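Local coordinates for protein cyanuric acid amidohydrolase (Azorhizobium caulinodans, PDB 4NQ3) that catalyses the hydrolytic opening of the s-triazine ring of cyanuric acid, giving carboxybiuret, which decarboxylates spontaneously to biuret, at residues 157-161 and 162-166; 218-221 and 222-225. All blocks are in the same frame, centred on the assembly; numbering follows the deposited sequence.

Contact 1: 157-161 and 162-166. With SO4 (sulfate ion), chain H.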
loop_
_atom_site.group_PDB
_atom_site.type_symbol
_atom_site.label_atom_id
_atom_site.label_comp_id
_atom_site.label_asym_id
_atom_site.label_seq_id
_atom_site.Cartn_x
_atom_site.Cartn_y
_atom_site.Cartn_z
ATOM N N CYS A 157 23.972 -3.814 2.628
ATOM C CA CYS A 157 24.113 -5.121 1.983
ATOM C C CYS A 157 23.112 -5.299 0.854
ATOM O O CYS A 157 22.106 -4.604 0.800
ATOM C CB CYS A 157 23.921 -6.243 2.997
ATOM S SG CYS A 157 22.335 -6.074 3.878
ATOM N N PRO A 158 23.356 -6.279 -0.021
ATOM C CA PRO A 158 22.530 -6.466 -1.213
ATOM C C PRO A 158 21.250 -7.209 -0.907
ATOM O O PRO A 158 20.968 -7.420 0.274
ATOM C CB PRO A 158 23.443 -7.280 -2.140
ATOM C CG PRO A 158 24.313 -8.024 -1.235
ATOM C CD PRO A 158 24.561 -7.125 -0.056
ATOM N N LEU A 159 20.470 -7.537 -1.941
ATOM C CA LEU A 159 19.262 -8.346 -1.789
ATOM C C LEU A 159 19.026 -9.106 -3.080
ATOM O O LEU A 159 19.766 -8.932 -4.043
ATOM C CB LEU A 159 18.053 -7.475 -1.443
ATOM C CG LEU A 159 17.697 -6.340 -2.422
ATOM C CD1 LEU A 159 17.044 -6.874 -3.692
ATOM C CD2 LEU A 159 16.813 -5.321 -1.765
ATOM N N LEU A 160 17.978 -9.916 -3.114
ATOM C CA LEU A 160 17.638 -10.661 -4.323
ATOM C C LEU A 160 16.325 -10.189 -4.966
ATOM O O LEU A 160 15.328 -9.908 -4.287
ATOM C CB LEU A 160 17.534 -12.156 -4.016
ATOM C CG LEU A 160 18.797 -12.813 -3.467
ATOM C CD1 LEU A 160 18.561 -14.289 -3.249
ATOM C CD2 LEU A 160 19.949 -12.606 -4.433
ATOM N N THR A 161 16.340 -10.088 -6.288
ATOM C CA THR A 161 15.121 -9.882 -7.048
ATOM C C THR A 161 14.806 -11.164 -7.805
ATOM O O THR A 161 15.653 -12.056 -7.901
ATOM C CB THR A 161 15.250 -8.744 -8.045
ATOM O OG1 THR A 161 16.241 -9.110 -9.014
ATOM C CG2 THR A 161 15.645 -7.439 -7.337
ATOM N N ALA A 162 13.600 -11.252 -8.358
ATOM C CA ALA A 162 13.226 -12.419 -9.144
ATOM C C ALA A 162 14.287 -12.691 -10.219
ATOM O O ALA A 162 14.744 -13.833 -10.372
ATOM C CB ALA A 162 11.847 -12.220 -9.770
HETATM N N MSE A 163 14.696 -11.634 -10.929
HETATM C CA MSE A 163 15.652 -11.765 -12.028
HETATM C C MSE A 163 16.969 -12.389 -11.533
HETATM O O MSE A 163 17.532 -13.279 -12.173
HETATM C CB MSE A 163 15.911 -10.407 -12.681
HETATM C CG MSE A 163 16.636 -10.459 -14.027
HETATM SE SE MSE A 163 16.374 -8.792 -15.000
HETATM C CE MSE A 163 16.663 -9.343 -16.855
ATOM N N ARG A 164 17.430 -11.944 -10.373
ATOM C CA ARG A 164 18.697 -12.396 -9.829
ATOM C C ARG A 164 18.645 -13.875 -9.401
ATOM O O ARG A 164 19.618 -14.620 -9.550
ATOM C CB ARG A 164 19.079 -11.504 -8.651
ATOM C CG ARG A 164 19.470 -10.126 -9.063
ATOM C CD ARG A 164 19.901 -9.290 -7.892
ATOM N NE ARG A 164 19.871 -7.879 -8.262
ATOM C CZ ARG A 164 20.181 -6.865 -7.459
ATOM N NH1 ARG A 164 20.558 -7.062 -6.200
ATOM N NH2 ARG A 164 20.088 -5.637 -7.919
ATOM N N VAL A 165 17.513 -14.286 -8.851
ATOM C CA VAL A 165 17.329 -15.675 -8.465
ATOM C C VAL A 165 17.369 -16.579 -9.698
ATOM O O VAL A 165 17.982 -17.648 -9.682
ATOM C CB VAL A 165 16.010 -15.886 -7.724
ATOM C CG1 VAL A 165 15.637 -17.359 -7.728
ATOM C CG2 VAL A 165 16.101 -15.318 -6.306
ATOM N N LYS A 166 16.685 -16.160 -10.760
ATOM C CA LYS A 166 16.666 -16.960 -11.970
ATOM C C LYS A 166 18.040 -16.942 -12.643
ATOM O O LYS A 166 18.419 -17.923 -13.286
ATOM C CB LYS A 166 15.561 -16.482 -12.928
ATOM C CG LYS A 166 14.138 -16.800 -12.459
ATOM C CD LYS A 166 13.927 -18.313 -12.290
ATOM C CE LYS A 166 12.705 -18.653 -11.402
ATOM N NZ LYS A 166 12.363 -20.125 -11.320
HETATM S S SO4 H . 17.640 -6.395 -11.191
HETATM O O1 SO4 H . 18.190 -5.125 -11.683
HETATM O O2 SO4 H . 16.250 -6.619 -11.626
HETATM O O3 SO4 H . 17.703 -6.298 -9.739
HETATM O O4 SO4 H . 18.464 -7.528 -11.636
HETATM O O HOH W 1 21.427 -5.453 -4.001
#

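Contact 2: 218-221 and 222-225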
loop_
_atom_site.group_PDB
_atom_site.type_symbol
_atom_site.label_atom_id
_atom_site.label_comp_id
_atom_site.label_asym_id
_atom_site.label_seq_id
_atom_site.Cartn_x
_atom_site.Cartn_y
_atom_site.Cartn_z
ATOM N N LEU A 218 21.430 -15.612 18.896
ATOM C CA LEU A 218 22.712 -15.079 18.462
ATOM C C LEU A 218 22.489 -13.687 17.902
ATOM O O LEU A 218 21.788 -13.536 16.902
ATOM C CB LEU A 218 23.323 -15.961 17.383
ATOM C CG LEU A 218 23.413 -17.446 17.698
ATOM C CD1 LEU A 218 23.776 -18.182 16.443
ATOM C CD2 LEU A 218 24.424 -17.697 18.794
ATOM N N TRP A 219 23.043 -12.669 18.550
ATOM C CA TRP A 219 22.943 -11.325 18.018
ATOM C C TRP A 219 24.070 -10.432 18.500
ATOM O O TRP A 219 24.734 -10.722 19.496
ATOM C CB TRP A 219 21.594 -10.680 18.357
ATOM C CG TRP A 219 21.192 -10.705 19.802
ATOM C CD1 TRP A 219 20.389 -11.632 20.413
ATOM C CD2 TRP A 219 21.543 -9.746 20.817
ATOM N NE1 TRP A 219 20.231 -11.311 21.743
ATOM C CE2 TRP A 219 20.932 -10.163 22.015
ATOM C CE3 TRP A 219 22.317 -8.579 20.827
ATOM C CZ2 TRP A 219 21.069 -9.454 23.208
ATOM C CZ3 TRP A 219 22.452 -7.878 22.023
ATOM C CH2 TRP A 219 21.831 -8.322 23.193
ATOM N N SER A 220 24.290 -9.360 17.746
ATOM C CA SER A 220 25.258 -8.324 18.085
ATOM C C SER A 220 24.555 -7.122 18.696
ATOM O O SER A 220 23.459 -6.742 18.269
ATOM C CB SER A 220 26.039 -7.884 16.843
ATOM O OG SER A 220 26.580 -6.589 17.046
ATOM N N ALA A 221 25.191 -6.506 19.680
ATOM C CA ALA A 221 24.667 -5.267 20.246
ATOM C C ALA A 221 25.113 -4.052 19.421
ATOM O O ALA A 221 24.794 -2.910 19.760
ATOM C CB ALA A 221 25.118 -5.118 21.694
ATOM N N ARG A 222 25.848 -4.285 18.341
ATOM C CA ARG A 222 26.389 -3.151 17.636
ATOM C C ARG A 222 26.107 -3.151 16.144
ATOM O O ARG A 222 26.282 -2.124 15.467
ATOM C CB ARG A 222 27.883 -3.072 17.910
ATOM C CG ARG A 222 28.097 -2.327 19.210
ATOM C CD ARG A 222 29.373 -2.660 19.906
ATOM N NE ARG A 222 29.388 -4.031 20.380
ATOM C CZ ARG A 222 30.494 -4.630 20.790
ATOM N NH1 ARG A 222 31.628 -3.951 20.803
ATOM N NH2 ARG A 222 30.473 -5.891 21.186
ATOM N N ALA A 223 25.606 -4.276 15.646
ATOM C CA ALA A 223 25.291 -4.410 14.230
ATOM C C ALA A 223 24.116 -3.528 13.820
ATOM O O ALA A 223 23.094 -3.476 14.504
ATOM C CB ALA A 223 24.999 -5.882 13.885
ATOM N N SER A 224 24.274 -2.823 12.704
ATOM C CA SER A 224 23.142 -2.159 12.081
ATOM C C SER A 224 23.176 -2.376 10.565
ATOM O O SER A 224 23.997 -1.812 9.870
ATOM C CB SER A 224 23.138 -0.683 12.414
ATOM O OG SER A 224 22.141 -0.023 11.660
ATOM N N CYS A 225 22.289 -3.217 10.053
ATOM C CA CYS A 225 22.341 -3.587 8.644
ATOM C C CYS A 225 21.153 -3.100 7.843
ATOM O O CYS A 225 20.011 -3.170 8.294
ATOM C CB CYS A 225 22.459 -5.085 8.541
ATOM S SG CYS A 225 23.876 -5.598 9.502
#

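Contact 1: 157-161 and 162-166
Thr161 and Arg164 meet at the start of helix 162-170, where Thr161 is the N-cap. Its hydroxyl sits between the backbone N and the carbonyl carbon of its own residue (chi1 64°), turned forward, toward the amides of the first turn, and OG1 takes a weak capping bond from Arg164 N at 3.4 Å. The carbonyl of the same residue opens the helical bonding: Val165 N reaches Thr161 O at 3.1 Å, nearly straight on to the C=O.

Arg164 runs the other way. Extended from CG to NE, it lies back along the loop 157-161, which borders the substrate site, Pro158 O bonding OG of the substrate-binding Ser227. Arg164 passes CG beside Thr161 OG1 and brings its guanidinium under Thr161 CG2, which covers one face. Near its edge, NH1 donates to Leu159 O at 3.0 Å, a bent bond with the oxygen tilted 26° out of the guanidinium plane, while NH2 has a further acceptor in Ile229 O. Leu160 CD1 touches Val165 CG2, the two side chains crossing at about a right angle.

A sulfate, probably from the crystallisation liquor, is held loosely through O3 by Thr161 OG1 and, by weak bonds, Arg164 NE and NH2. Asp303 of a second subunit accepts from Ala162 N beside the cap. One water accepts from both Arg164 NH1, at 2.9 Å, and Leu159 N, at 3.1 Å.

Contact 2: 218-221 and 222-225
Ser220 and Arg222 close an ST turn on the way into strand 223-227: the serine hydroxyl folds forward over the chain and receives the backbone N-H two residues on. Arg222 N points almost straight at Ser220 OG, 2.7 Å away with an N-H...O angle of 161°. The next amide shares the same oxygen, Ala223 N standing 2.9 Å from Ser220 OG along a more bent path of 136°. Ser220 has its OG swung round opposite the backbone N (chi1 158°), beside its carbonyl carbon, and this carries the oxygen forward to both amides. Alongside it, Ser220 CB rests against Ala223 CB at 3.7 Å.

The turn delivers the chain to strand 223-227, outermost within this chain in a four-stranded mixed sheet; it runs parallel to strand 150-157 and carries the nucleophile Ser226 just beyond this contact. Glu201, from outside the turn, ties it together: its carboxylate bonds Ser220 OG through OE1 and, through OE2, both Ala221 N and Arg222 NH2, the last as a salt bridge. The chain of Arg222 bends at the third torsion on its way to this carboxylate; nearer the backbone, CG of Arg222 lies 3.4 Å from Ala221 O. With an alanine in place of Ser220, the amides of Arg222 and Ala223 would probably lose their shared acceptor and Glu201 OE1 its hydroxyl partner. Just past the turn, Ala223 packs its methyl group on Gln339, a magnesium ligand, whose OE1 accepts from Cys225 N.

Both contacts lie in the predicted repeat unit B and frame the two parallel neighbours of its sheet: contact 1 follows the end of strand 150-157, and contact 2 leads into strand 223-227. Their centres are 24 Å apart and they do not touch. Contact 2 is buried near the middle of the chain, untouched by other subunits, with its arginine paired to a carboxylate of its own chain. Contact 1, only partly buried at the periphery, has two neighbouring subunits against it, and its arginine meets carbonyl oxygens, water and a sulfate. In each a hydroxyl accepts from the backbone: one amide, weakly, at the helix cap, and two in the turn.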